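Local coordinates for chitinase (Jonesia denitrificans, PDB 5VG0), which is the copper-dependent lytic polysaccharide monooxygenase domain of a larger chitinase and probably helps break down chitin, at residues 1-5 and 133-137; 17-21 and 57-61; 37-42 and 121-126; 77-83 and 96-102; 91-95 and 108-113. One frame throughout, in Å; residues are numbered along the deposited sequence. Where two conformers were deposited one is given.

Contact 1: residues 1-5 and 133-137; sequences HGWVT and FYNCM. With CU (copper (II) ion), chain C; PER (peroxide ion), chain D.
His1 and Phe133 meet through their rings in an offset edge-to-face pair, the edge of Phe133 turned toward the face of His1 with planes at 61°. With its CG anti to the carbonyl carbon (chi1 -68°), Phe133 carries CZ to 3.4 Å from O1 of the peroxide, which lies at the edge of its ring. Within these segments His1 alone binds the copper, through N at 2.2 Å and ND1 at 2.0 Å, a chelate possible because a histidine at the chain's start offers both a free amino group and an imidazole. One hydrogen bond joins the strands, Val4 N to Asn135 OD1 at 2.9 Å; it is nearly straight (166°), but the donor stands well above the carbonyl plane. Asn135 OD1 thus satisfies the buried N-H of Val4, and Val4 CG2 rests 3.9 Å from Asn135 CB. Strands 2-6 and 131-141 belong to different sheets of the beta sandwich, and at their end His1, completed by His78, forms the histidine brace of lytic polysaccharide monooxygenases.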
# COMPACT_ATOMS: atom_id res chain seq x y z
N HIS A 1 -7.07 -5.69 -8.32
CA HIS A 1 -6.73 -4.27 -8.39
C HIS A 1 -7.33 -3.53 -7.21
O HIS A 1 -8.48 -3.76 -6.84
CB HIS A 1 -7.20 -3.67 -9.71
CG HIS A 1 -6.32 -4.05 -10.86
ND1 HIS A 1 -5.96 -5.35 -11.11
CD2 HIS A 1 -5.71 -3.30 -11.80
CE1 HIS A 1 -5.17 -5.39 -12.17
NE2 HIS A 1 -5.00 -4.16 -12.60
N GLY A 2 -6.55 -2.63 -6.62
CA GLY A 2 -7.01 -1.85 -5.49
C GLY A 2 -5.84 -1.13 -4.87
O GLY A 2 -4.68 -1.37 -5.22
N TRP A 3 -6.14 -0.22 -3.96
CA TRP A 3 -5.10 0.59 -3.33
C TRP A 3 -5.57 1.06 -1.96
O TRP A 3 -6.76 1.03 -1.64
CB TRP A 3 -4.63 1.74 -4.22
CG TRP A 3 -5.52 2.92 -4.35
CD1 TRP A 3 -5.30 4.13 -3.77
CD2 TRP A 3 -6.72 3.07 -5.13
NE1 TRP A 3 -6.28 5.02 -4.13
CE2 TRP A 3 -7.16 4.40 -4.97
CE3 TRP A 3 -7.44 2.21 -5.95
CZ2 TRP A 3 -8.31 4.89 -5.59
CZ3 TRP A 3 -8.58 2.69 -6.57
CH2 TRP A 3 -9.01 4.02 -6.38
N VAL A 4 -4.62 1.53 -1.17
CA VAL A 4 -4.88 2.03 0.17
C VAL A 4 -5.19 3.52 0.09
O VAL A 4 -4.38 4.32 -0.39
CB VAL A 4 -3.69 1.77 1.10
CG1 VAL A 4 -3.92 2.40 2.45
CG2 VAL A 4 -3.44 0.28 1.24
N THR A 5 -6.36 3.89 0.58
CA THR A 5 -6.82 5.27 0.50
C THR A 5 -6.62 6.06 1.79
O THR A 5 -6.58 7.29 1.73
CB THR A 5 -8.29 5.31 0.10
OG1 THR A 5 -9.05 4.64 1.10
CG2 THR A 5 -8.54 4.65 -1.25
N PHE A 133 -0.21 -6.85 -4.92
CA PHE A 133 -0.34 -5.42 -5.08
C PHE A 133 0.42 -4.73 -3.96
O PHE A 133 0.38 -5.16 -2.81
CB PHE A 133 -1.81 -4.99 -5.11
CG PHE A 133 -2.51 -5.46 -6.33
CD1 PHE A 133 -2.95 -6.77 -6.44
CD2 PHE A 133 -2.67 -4.62 -7.42
CE1 PHE A 133 -3.54 -7.22 -7.60
CE2 PHE A 133 -3.26 -5.07 -8.57
CZ PHE A 133 -3.67 -6.38 -8.67
N TYR A 134 1.10 -3.64 -4.30
CA TYR A 134 2.10 -3.02 -3.43
C TYR A 134 1.71 -1.57 -3.16
O TYR A 134 1.56 -0.78 -4.09
CB TYR A 134 3.47 -3.09 -4.10
CG TYR A 134 4.00 -4.50 -4.21
CD1 TYR A 134 3.64 -5.34 -5.26
CD2 TYR A 134 4.86 -5.00 -3.24
CE1 TYR A 134 4.12 -6.65 -5.33
CE2 TYR A 134 5.35 -6.29 -3.32
CZ TYR A 134 4.97 -7.11 -4.35
OH TYR A 134 5.49 -8.39 -4.37
N ASN A 135 1.60 -1.22 -1.88
CA ASN A 135 1.20 0.11 -1.46
C ASN A 135 2.08 0.60 -0.31
O ASN A 135 2.04 0.02 0.78
CB ASN A 135 -0.25 0.15 -0.95
CG ASN A 135 -1.30 0.13 -2.06
OD1 ASN A 135 -1.98 1.12 -2.27
ND2 ASN A 135 -1.42 -0.96 -2.78
N CYS A 136 2.83 1.67 -0.53
CA CYS A 136 3.58 2.32 0.54
C CYS A 136 2.82 3.52 1.08
O CYS A 136 2.28 4.32 0.32
CB CYS A 136 4.92 2.80 0.01
SG CYS A 136 6.10 1.46 -0.04
N MET A 137 2.88 3.68 2.40
CA MET A 137 2.28 4.81 3.11
C MET A 137 3.37 5.44 3.97
O MET A 137 3.95 4.77 4.83
CB MET A 137 1.14 4.36 4.03
CG MET A 137 -0.17 3.96 3.35
SD MET A 137 -0.14 2.53 2.25
CE MET A 137 0.29 1.25 3.42
CU CU C . -6.79 -6.87 -10.11
O1 PER D . -5.36 -8.19 -11.00
O2 PER D . -6.59 -7.77 -11.71
O HOH W 1 -8.25 -7.00 -12.08

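Contact 2: residues 17-21 and 57-61; sequences GETSF and KPWPT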
# COMPACT_ATOMS: atom_id res chain seq x y z
N GLY A 17 -3.88 14.28 -6.79
CA GLY A 17 -3.25 15.56 -7.08
C GLY A 17 -2.61 16.20 -5.87
O GLY A 17 -2.42 17.41 -5.85
N GLU A 18 -2.26 15.41 -4.87
CA GLU A 18 -1.70 15.94 -3.63
C GLU A 18 -0.18 16.05 -3.68
O GLU A 18 0.39 16.77 -2.86
CB GLU A 18 -2.15 15.08 -2.45
CG GLU A 18 -3.65 15.07 -2.24
CD GLU A 18 -4.15 16.27 -1.49
OE1 GLU A 18 -3.32 16.97 -0.87
OE2 GLU A 18 -5.37 16.54 -1.53
N THR A 19 0.48 15.42 -4.63
CA THR A 19 1.91 15.60 -4.78
C THR A 19 2.19 16.88 -5.55
O THR A 19 1.38 17.35 -6.34
CB THR A 19 2.53 14.42 -5.52
OG1 THR A 19 1.93 14.29 -6.81
CG2 THR A 19 2.33 13.13 -4.74
N SER A 20 3.37 17.43 -5.32
CA SER A 20 3.83 18.64 -6.00
C SER A 20 4.64 18.34 -7.25
O SER A 20 5.20 19.25 -7.86
CB SER A 20 4.70 19.43 -5.04
OG SER A 20 5.76 18.62 -4.61
N PHE A 21 4.76 17.08 -7.61
CA PHE A 21 5.48 16.63 -8.77
C PHE A 21 4.56 15.71 -9.56
O PHE A 21 3.61 15.12 -9.02
CB PHE A 21 6.76 15.89 -8.35
CG PHE A 21 6.53 14.84 -7.30
CD1 PHE A 21 6.59 15.15 -5.95
CD2 PHE A 21 6.23 13.54 -7.66
CE1 PHE A 21 6.35 14.19 -4.99
CE2 PHE A 21 6.00 12.57 -6.69
CZ PHE A 21 6.05 12.90 -5.37
N LYS A 57 11.90 12.28 -3.78
CA LYS A 57 10.77 13.16 -4.01
C LYS A 57 10.19 13.60 -2.67
O LYS A 57 10.26 12.86 -1.68
CB LYS A 57 9.68 12.44 -4.80
CG LYS A 57 10.07 11.98 -6.20
CD LYS A 57 10.11 13.15 -7.17
CE LYS A 57 10.67 12.75 -8.53
NZ LYS A 57 12.16 12.73 -8.56
N PRO A 58 9.56 14.78 -2.62
CA PRO A 58 8.94 15.25 -1.36
C PRO A 58 7.57 14.63 -1.14
O PRO A 58 6.52 15.26 -1.26
CB PRO A 58 8.89 16.77 -1.57
CG PRO A 58 8.72 16.92 -3.03
CD PRO A 58 9.55 15.83 -3.65
N TRP A 59 7.58 13.33 -0.81
CA TRP A 59 6.34 12.62 -0.56
C TRP A 59 5.67 13.20 0.68
O TRP A 59 6.31 13.29 1.73
CB TRP A 59 6.60 11.12 -0.34
CG TRP A 59 7.02 10.44 -1.60
CD1 TRP A 59 8.28 10.04 -1.95
CD2 TRP A 59 6.18 10.08 -2.70
NE1 TRP A 59 8.26 9.46 -3.19
CE2 TRP A 59 6.99 9.48 -3.68
CE3 TRP A 59 4.81 10.21 -2.95
CZ2 TRP A 59 6.48 9.01 -4.88
CZ3 TRP A 59 4.30 9.74 -4.16
CH2 TRP A 59 5.13 9.16 -5.10
N PRO A 60 4.39 13.53 0.63
CA PRO A 60 3.70 13.97 1.84
C PRO A 60 3.58 12.85 2.85
O PRO A 60 3.46 11.68 2.50
CB PRO A 60 2.32 14.39 1.32
CG PRO A 60 2.50 14.64 -0.12
CD PRO A 60 3.54 13.67 -0.56
N THR A 61 3.58 13.21 4.12
CA THR A 61 3.39 12.25 5.19
C THR A 61 2.08 12.52 5.90
O THR A 61 1.58 13.65 5.92
CB THR A 61 4.54 12.31 6.21
OG1 THR A 61 4.60 13.61 6.80
CG2 THR A 61 5.87 11.98 5.56
O HOH W 2 4.50 16.61 -2.67
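Phe21 stands its edge on the face of Trp59 in a T-shaped pair, planes at 87°, with Phe21 ring centroid and Trp59 six-membered ring centroid 4.9 Å apart. One face of Phe21 takes a CH-pi contact from Lys57, whose CD lies 4.0 Å from the ring centroid; the opposite face carries Thr19 CB. Phe21 CG lies between the backbone N and the carbonyl carbon (chi1 50°), which folds the ring back over Thr19, and Pro58 CD reaches 3.8 Å from Phe21 CD1. An alanine in place of Phe21 would strip the face of Trp59 and the methylenes of Lys57 of their shared partner and is likely to open a gap between the loops. Farther out, Thr19 OG1 bonds Phe21 O at 2.9 Å, and a water joins Ser20 N to Pro58 O. Asp54 fixes both partners, by a salt bridge to Lys57 NZ and by its carbonyl to Trp59 NE1. Away from the copper, the contact joins the loop after helix 10-15 to the one between strands 34-36 and 62-64, where Pro58 centres an inverse gamma turn.

Contact 3: residues 37-42 and 121-126; sequences KGATTC and LARWNV
Lys37 NZ is gripped by two backbone carbonyls, Val126 O at 2.7 Å, approached almost straight out from the carbonyl, and Thr129 O. This ties the loop after strand 34-36 to strand 118-126 of the sandwich in the monooxygenase fold. Lysine suits the place because its chain, extended beyond CG, is long enough to run past Asn125 and reach the strand's last carbonyl. Arg123 NH1 gives a hydrogen bond to Ala39 O at 2.8 Å. The oxygen lies close to the guanidinium plane, while the donor stands 46° out of the carbonyl plane. CG of Arg123 is anti to the backbone N and the chain bends at chi3 (78°), which turns the guanidinium along the loop and lets NH2 make a salt bridge with Glu84, a carboxylate that also receives Asn125 ND2. Water 3 sits over the guanidinium face, accepting from Gly38 N at 2.9 Å and donating to Asn125 OD1 at 2.8 Å. Gly38 has a positive phi (108°) at which a CB would jam against the carbonyl oxygen of Lys37. Cys42 is tied by a disulfide to Cys136. Beyond Arg123, toward Cys42, Leu121 supplies the apolar contact, its CD2 3.6 Å from Thr40 CA.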
# COMPACT_ATOMS: atom_id res chain seq x y z
N LYS A 37 4.78 -11.79 -6.57
CA LYS A 37 4.92 -11.96 -5.14
C LYS A 37 6.38 -11.93 -4.72
O LYS A 37 7.28 -12.35 -5.45
CB LYS A 37 4.30 -13.30 -4.73
CG LYS A 37 2.78 -13.27 -4.77
CD LYS A 37 2.17 -14.66 -4.71
CE LYS A 37 0.66 -14.62 -4.81
NZ LYS A 37 0.05 -15.97 -4.84
N GLY A 38 6.62 -11.46 -3.51
CA GLY A 38 7.91 -11.59 -2.87
C GLY A 38 8.73 -10.33 -2.75
O GLY A 38 9.78 -10.38 -2.11
N ALA A 39 8.30 -9.21 -3.31
CA ALA A 39 9.08 -7.99 -3.25
C ALA A 39 8.77 -7.19 -2.00
O ALA A 39 7.73 -7.35 -1.37
CB ALA A 39 8.80 -7.14 -4.49
N THR A 40 9.69 -6.29 -1.64
CA THR A 40 9.48 -5.39 -0.51
C THR A 40 9.67 -3.94 -0.90
O THR A 40 10.02 -3.11 -0.05
CB THR A 40 10.35 -5.77 0.69
OG1 THR A 40 11.71 -5.84 0.26
CG2 THR A 40 9.94 -7.14 1.25
N THR A 41 9.44 -3.60 -2.15
CA THR A 41 9.53 -2.23 -2.64
C THR A 41 8.13 -1.68 -2.90
O THR A 41 7.16 -2.43 -3.08
CB THR A 41 10.35 -2.17 -3.92
OG1 THR A 41 9.76 -3.07 -4.87
CG2 THR A 41 11.80 -2.55 -3.64
N CYS A 42 8.06 -0.35 -2.97
CA CYS A 42 6.78 0.34 -3.11
C CYS A 42 6.14 0.13 -4.47
O CYS A 42 4.91 0.19 -4.58
CB CYS A 42 6.99 1.83 -2.86
SG CYS A 42 7.57 2.22 -1.21
N LEU A 121 4.62 -0.69 4.20
CA LEU A 121 4.32 -1.36 2.94
C LEU A 121 3.21 -2.36 3.18
O LEU A 121 3.33 -3.23 4.05
CB LEU A 121 5.55 -2.08 2.39
CG LEU A 121 5.29 -2.99 1.17
CD1 LEU A 121 4.88 -2.18 -0.04
CD2 LEU A 121 6.48 -3.88 0.89
N ALA A 122 2.14 -2.22 2.42
CA ALA A 122 1.05 -3.17 2.41
C ALA A 122 1.18 -4.00 1.15
O ALA A 122 1.22 -3.46 0.05
CB ALA A 122 -0.29 -2.45 2.46
N ARG A 123 1.24 -5.31 1.32
CA ARG A 123 1.37 -6.27 0.23
C ARG A 123 0.13 -7.15 0.24
O ARG A 123 -0.11 -7.88 1.20
CB ARG A 123 2.65 -7.07 0.42
CG ARG A 123 3.02 -7.95 -0.72
CD ARG A 123 4.48 -8.38 -0.59
NE ARG A 123 4.66 -9.43 0.39
CZ ARG A 123 5.80 -10.06 0.63
NH1 ARG A 123 6.92 -9.69 0.01
NH2 ARG A 123 5.84 -11.06 1.49
N TRP A 124 -0.66 -7.05 -0.82
CA TRP A 124 -1.89 -7.81 -0.98
C TRP A 124 -1.60 -9.00 -1.89
O TRP A 124 -1.35 -8.82 -3.08
CB TRP A 124 -2.96 -6.91 -1.60
CG TRP A 124 -4.21 -7.61 -2.04
CD1 TRP A 124 -4.70 -8.79 -1.60
CD2 TRP A 124 -5.15 -7.11 -3.00
NE1 TRP A 124 -5.87 -9.08 -2.25
CE2 TRP A 124 -6.17 -8.06 -3.11
CE3 TRP A 124 -5.22 -5.96 -3.78
CZ2 TRP A 124 -7.26 -7.90 -3.97
CZ3 TRP A 124 -6.30 -5.81 -4.63
CH2 TRP A 124 -7.30 -6.77 -4.72
N ASN A 125 -1.61 -10.21 -1.33
CA ASN A 125 -1.28 -11.41 -2.09
C ASN A 125 -2.55 -12.05 -2.65
O ASN A 125 -3.48 -12.38 -1.91
CB ASN A 125 -0.56 -12.39 -1.18
CG ASN A 125 0.76 -11.86 -0.71
OD1 ASN A 125 1.63 -11.53 -1.50
ND2 ASN A 125 0.91 -11.76 0.58
N VAL A 126 -2.57 -12.25 -3.95
CA VAL A 126 -3.71 -12.84 -4.64
C VAL A 126 -3.55 -14.36 -4.61
O VAL A 126 -2.47 -14.89 -4.88
CB VAL A 126 -3.78 -12.30 -6.07
CG1 VAL A 126 -4.88 -12.99 -6.86
CG2 VAL A 126 -3.99 -10.77 -6.03
O HOH W 3 4.38 -11.75 -1.70

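Contact 4: residues 77-83 and 96-102; sequences PHNTSTW and DQKGQQP. With CU (copper (II) ion), chain C; PER (peroxide ion), chain D.
Trp83 and Gln97 cross obliquely with ring and amide planes 88° apart, and Trp83 NE1 gives a hydrogen bond of 2.9 Å to Gln97 OE1, on a lone pair in the carbonyl plane. Gln97 opens a type I' beta turn that ends at Gln100; Lys98 and Gly99 both take positive phi, and the turn lies against the start of strand 80-87, where the chain turns a corner at Ser81. Gln97 CG is anti to the backbone N (chi1 -156°) and the chain bends at chi2, which brings the amide back to the indole. Pro102 CB meets the edge of Trp83 at CZ2, 3.9 Å away, roughly at right angles, while Thr80 CG2 covers one face of that ring. Gly99 O lies in the amide plane of Asn79, and Asn79 ND2 holds it at 2.9 Å in a nearly straight bond (170°). Backbone bonds add Thr80 N to Gln100 O, and Gln97 N to Ser81 O. Asp96 OD1 accepts from Lys98 N, an Asx turn. Pro102 CD packs 3.2 Å from His78 O, which accepts a hydrogen bond from Thr80 OG1. His78, which sets off away from 96-102, has its NE2 2.0 Å from the copper.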
# COMPACT_ATOMS: atom_id res chain seq x y z
N PRO A 77 -12.05 -7.34 -6.50
CA PRO A 77 -11.72 -8.02 -5.24
C PRO A 77 -11.34 -9.49 -5.43
O PRO A 77 -12.10 -10.43 -5.21
CB PRO A 77 -13.01 -7.88 -4.44
CG PRO A 77 -14.07 -7.89 -5.47
CD PRO A 77 -13.51 -7.20 -6.67
N HIS A 78 -10.10 -9.70 -5.84
CA HIS A 78 -9.61 -11.04 -6.11
C HIS A 78 -9.59 -11.89 -4.86
O HIS A 78 -9.35 -11.41 -3.75
CB HIS A 78 -8.19 -10.96 -6.63
CG HIS A 78 -8.07 -10.05 -7.80
ND1 HIS A 78 -8.81 -10.22 -8.95
CD2 HIS A 78 -7.33 -8.94 -7.97
CE1 HIS A 78 -8.51 -9.25 -9.79
NE2 HIS A 78 -7.61 -8.48 -9.22
N ASN A 79 -9.79 -13.19 -5.04
CA ASN A 79 -9.56 -14.12 -3.95
C ASN A 79 -8.15 -13.91 -3.41
O ASN A 79 -7.20 -13.74 -4.17
CB ASN A 79 -9.76 -15.56 -4.42
CG ASN A 79 -11.21 -15.85 -4.72
OD1 ASN A 79 -11.73 -15.41 -5.74
ND2 ASN A 79 -11.88 -16.55 -3.82
N THR A 80 -8.05 -13.90 -2.09
CA THR A 80 -6.86 -13.40 -1.40
C THR A 80 -6.34 -14.45 -0.44
O THR A 80 -7.10 -15.11 0.27
CB THR A 80 -7.25 -12.15 -0.62
OG1 THR A 80 -7.68 -11.14 -1.53
CG2 THR A 80 -6.12 -11.61 0.20
N SER A 81 -5.01 -14.56 -0.39
CA SER A 81 -4.37 -15.37 0.65
C SER A 81 -4.18 -14.50 1.88
O SER A 81 -4.97 -14.56 2.81
CB SER A 81 -3.08 -15.99 0.14
OG SER A 81 -2.24 -14.99 -0.39
N THR A 82 -3.16 -13.64 1.89
CA THR A 82 -2.88 -12.77 3.02
C THR A 82 -2.71 -11.33 2.59
O THR A 82 -2.34 -11.02 1.45
CB THR A 82 -1.62 -13.20 3.77
OG1 THR A 82 -0.52 -13.23 2.87
CG2 THR A 82 -1.79 -14.54 4.45
N TRP A 83 -2.95 -10.47 3.56
CA TRP A 83 -2.56 -9.06 3.55
C TRP A 83 -1.39 -8.95 4.52
O TRP A 83 -1.53 -9.27 5.70
CB TRP A 83 -3.72 -8.19 4.02
CG TRP A 83 -5.02 -8.43 3.34
CD1 TRP A 83 -5.95 -9.37 3.67
CD2 TRP A 83 -5.53 -7.72 2.22
NE1 TRP A 83 -7.01 -9.29 2.83
CE2 TRP A 83 -6.79 -8.28 1.92
CE3 TRP A 83 -5.06 -6.66 1.45
CZ2 TRP A 83 -7.56 -7.83 0.87
CZ3 TRP A 83 -5.84 -6.20 0.41
CH2 TRP A 83 -7.06 -6.79 0.13
N ASP A 96 -5.12 -13.04 7.43
CA ASP A 96 -5.39 -14.20 6.59
C ASP A 96 -6.82 -14.10 6.07
O ASP A 96 -7.77 -14.09 6.85
CB ASP A 96 -5.19 -15.45 7.43
CG ASP A 96 -5.30 -16.73 6.66
OD1 ASP A 96 -5.45 -16.70 5.42
OD2 ASP A 96 -5.19 -17.77 7.34
N GLN A 97 -6.97 -14.04 4.75
CA GLN A 97 -8.29 -14.03 4.13
C GLN A 97 -8.74 -15.43 3.73
O GLN A 97 -9.87 -15.60 3.25
CB GLN A 97 -8.30 -13.10 2.91
CG GLN A 97 -9.69 -12.56 2.52
CD GLN A 97 -10.15 -11.45 3.42
OE1 GLN A 97 -9.40 -10.55 3.75
NE2 GLN A 97 -11.39 -11.50 3.80
N LYS A 98 -7.89 -16.43 3.91
CA LYS A 98 -8.28 -17.82 3.78
C LYS A 98 -8.71 -18.18 2.36
O LYS A 98 -9.51 -19.10 2.15
CB LYS A 98 -9.38 -18.20 4.78
CG LYS A 98 -9.03 -17.94 6.23
CD LYS A 98 -8.35 -19.11 6.86
CE LYS A 98 -8.14 -18.91 8.36
NZ LYS A 98 -7.24 -19.94 8.93
N GLY A 99 -8.15 -17.50 1.36
CA GLY A 99 -8.49 -17.76 -0.02
C GLY A 99 -9.82 -17.20 -0.47
O GLY A 99 -10.25 -17.51 -1.59
N GLN A 100 -10.48 -16.40 0.37
CA GLN A 100 -11.80 -15.87 0.09
C GLN A 100 -11.71 -14.51 -0.59
O GLN A 100 -10.68 -13.85 -0.62
CB GLN A 100 -12.57 -15.73 1.39
CG GLN A 100 -12.83 -17.03 2.11
CD GLN A 100 -13.51 -16.83 3.45
OE1 GLN A 100 -14.02 -15.75 3.74
NE2 GLN A 100 -13.50 -17.87 4.27
N GLN A 101 -12.84 -14.09 -1.11
CA GLN A 101 -12.99 -12.78 -1.71
C GLN A 101 -13.20 -11.74 -0.61
O GLN A 101 -14.05 -11.92 0.27
CB GLN A 101 -14.22 -12.81 -2.61
CG GLN A 101 -14.64 -11.50 -3.24
CD GLN A 101 -15.80 -11.71 -4.22
OE1 GLN A 101 -15.87 -12.74 -4.91
NE2 GLN A 101 -16.71 -10.74 -4.28
N PRO A 102 -12.45 -10.64 -0.62
CA PRO A 102 -12.66 -9.59 0.35
C PRO A 102 -13.77 -8.65 -0.08
O PRO A 102 -14.12 -8.60 -1.27
CB PRO A 102 -11.32 -8.85 0.34
CG PRO A 102 -10.87 -8.99 -1.06
CD PRO A 102 -11.30 -10.36 -1.49
CU CU C . -6.79 -6.87 -10.11
O1 PER D . -5.36 -8.19 -11.00
O2 PER D . -6.59 -7.77 -11.71
O HOH W 1 -8.25 -7.00 -12.08

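Contact 5: residues 91-95 and 108-113; sequences LHQTF and HTLTDL
Strands 91-95 and 108-110 run 155° apart, roughly antiparallel, but their axes come no closer than 9.0 Å, and side chains rather than backbone hydrogen bonds close the distance. The strands belong to the two different sheets of the sandwich. His92 and Gln93 share a classic beta bulge opposite Tyr85, which lets neighbouring residues both point across. The amide of Gln93 behaves like a piece of strand: OE1 accepts from Thr111 N at 3.0 Å, on a lone pair in its carbonyl plane, while NE2 gives a weak bond of 3.3 Å to Thr109 O. His92, its CG anti to the backbone N (chi1 -174°), brings NE2 within 2.8 Å of Thr111 O; that oxygen lies in the ring plane and the bond is nearly straight. Leu113 CD2 makes an off-centre CH-pi contact with the same ring. Phe95 and His108 form a face-to-face stack, centroids 4.0 Å apart and planes at 9°, each CB lying over the other's ring, and Phe95 CE1 lies 4.1 Å from Leu110 CD2. His108 is also hydrogen-bonded through ND1 to Tyr85 OH and meets Trp83 edge-to-face, which should fix its tilt. A serine in place of Phe95 would probably leave the face of His108 that it stacks on without its aromatic mate and open a gap beside Leu110. Because His92 NE2 is a donor here, it carries a hydrogen, and the Asp112 carboxylate, near but not in contact, might help a positive charge on the ring, if it has one.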
# COMPACT_ATOMS: atom_id res chain seq x y z
N LEU A 91 8.35 -7.39 8.50
CA LEU A 91 6.97 -7.80 8.63
C LEU A 91 6.45 -7.47 10.02
O LEU A 91 7.06 -7.81 11.03
CB LEU A 91 6.86 -9.30 8.36
CG LEU A 91 5.45 -9.89 8.38
CD1 LEU A 91 4.56 -9.31 7.30
CD2 LEU A 91 5.52 -11.41 8.26
N HIS A 92 5.29 -6.82 10.05
CA HIS A 92 4.69 -6.34 11.29
C HIS A 92 3.41 -7.08 11.63
O HIS A 92 3.25 -7.54 12.76
CB HIS A 92 4.43 -4.84 11.13
CG HIS A 92 3.94 -4.18 12.37
ND1 HIS A 92 4.77 -3.87 13.41
CD2 HIS A 92 2.70 -3.77 12.72
CE1 HIS A 92 4.07 -3.30 14.37
NE2 HIS A 92 2.81 -3.24 13.98
N GLN A 93 2.49 -7.22 10.68
CA GLN A 93 1.22 -7.91 10.90
C GLN A 93 0.77 -8.58 9.62
O GLN A 93 1.00 -8.06 8.53
CB GLN A 93 0.09 -6.95 11.30
CG GLN A 93 0.09 -6.59 12.76
CD GLN A 93 -0.95 -5.54 13.10
OE1 GLN A 93 -0.61 -4.44 13.46
NE2 GLN A 93 -2.23 -5.89 13.00
N THR A 94 0.07 -9.70 9.77
CA THR A 94 -0.51 -10.44 8.67
C THR A 94 -1.98 -10.67 8.96
O THR A 94 -2.35 -10.99 10.10
CB THR A 94 0.18 -11.80 8.53
OG1 THR A 94 1.58 -11.59 8.33
CG2 THR A 94 -0.36 -12.62 7.37
N PHE A 95 -2.82 -10.52 7.95
CA PHE A 95 -4.23 -10.87 8.03
C PHE A 95 -4.51 -11.94 7.00
O PHE A 95 -4.17 -11.78 5.83
CB PHE A 95 -5.12 -9.66 7.72
CG PHE A 95 -5.04 -8.58 8.74
CD1 PHE A 95 -4.00 -7.67 8.73
CD2 PHE A 95 -6.00 -8.47 9.72
CE1 PHE A 95 -3.93 -6.66 9.67
CE2 PHE A 95 -5.94 -7.46 10.66
CZ PHE A 95 -4.89 -6.56 10.64
N HIS A 108 -8.43 -2.59 8.02
CA HIS A 108 -7.62 -3.35 8.96
C HIS A 108 -7.08 -2.41 10.02
O HIS A 108 -6.70 -1.28 9.72
CB HIS A 108 -6.43 -3.96 8.24
CG HIS A 108 -6.78 -5.10 7.35
ND1 HIS A 108 -6.11 -5.35 6.18
CD2 HIS A 108 -7.71 -6.07 7.47
CE1 HIS A 108 -6.62 -6.42 5.61
NE2 HIS A 108 -7.59 -6.88 6.37
N THR A 109 -7.01 -2.89 11.25
CA THR A 109 -6.44 -2.12 12.34
C THR A 109 -5.02 -2.59 12.60
O THR A 109 -4.80 -3.75 12.95
CB THR A 109 -7.27 -2.25 13.61
OG1 THR A 109 -8.61 -1.85 13.33
CG2 THR A 109 -6.70 -1.40 14.73
N LEU A 110 -4.06 -1.69 12.42
CA LEU A 110 -2.67 -1.95 12.78
C LEU A 110 -2.44 -1.40 14.17
O LEU A 110 -2.97 -0.34 14.54
CB LEU A 110 -1.74 -1.24 11.80
CG LEU A 110 -1.85 -1.66 10.34
CD1 LEU A 110 -0.75 -1.01 9.52
CD2 LEU A 110 -1.82 -3.16 10.17
N THR A 111 -1.66 -2.12 14.97
CA THR A 111 -1.35 -1.70 16.33
C THR A 111 0.16 -1.76 16.56
O THR A 111 0.90 -2.38 15.80
CB THR A 111 -2.05 -2.56 17.42
OG1 THR A 111 -1.45 -3.84 17.51
CG2 THR A 111 -3.53 -2.67 17.16
N ASP A 112 0.60 -1.11 17.63
CA ASP A 112 2.00 -1.19 18.04
C ASP A 112 2.94 -0.69 16.95
O ASP A 112 4.03 -1.23 16.75
CB ASP A 112 2.38 -2.60 18.50
CG ASP A 112 3.75 -2.69 19.12
OD1 ASP A 112 4.20 -1.72 19.76
OD2 ASP A 112 4.37 -3.76 19.00
N LEU A 113 2.54 0.37 16.26
CA LEU A 113 3.45 1.00 15.30
C LEU A 113 4.49 1.84 16.05
O LEU A 113 4.14 2.55 16.99
CB LEU A 113 2.69 1.88 14.33
CG LEU A 113 1.72 1.14 13.42
CD1 LEU A 113 0.89 2.12 12.63
CD2 LEU A 113 2.44 0.22 12.48

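Overall arrangement
From the N terminus, contact 1 pairs residues 1-5 with 133-137 and so closes a loop spanning nearly the whole chain; all the others fall inside it. Contact 2 joins the loop after helix 10-15 to the one before strand 62-64. It crosses contact 3, which ties residues 37-42 to strand 118-126 and is linked to contact 1 by the disulfide Cys42-Cys136. Contacts 4 and 5 lie within the span of contact 3 and cross each other: 77-83 with 96-102, 91-95 with 108-113, meeting at Trp83. Contacts 1 and 4 both reach the copper, while contact 2 lies on the far side of the chain's centre from contact 4, their centres about 31 Å apart.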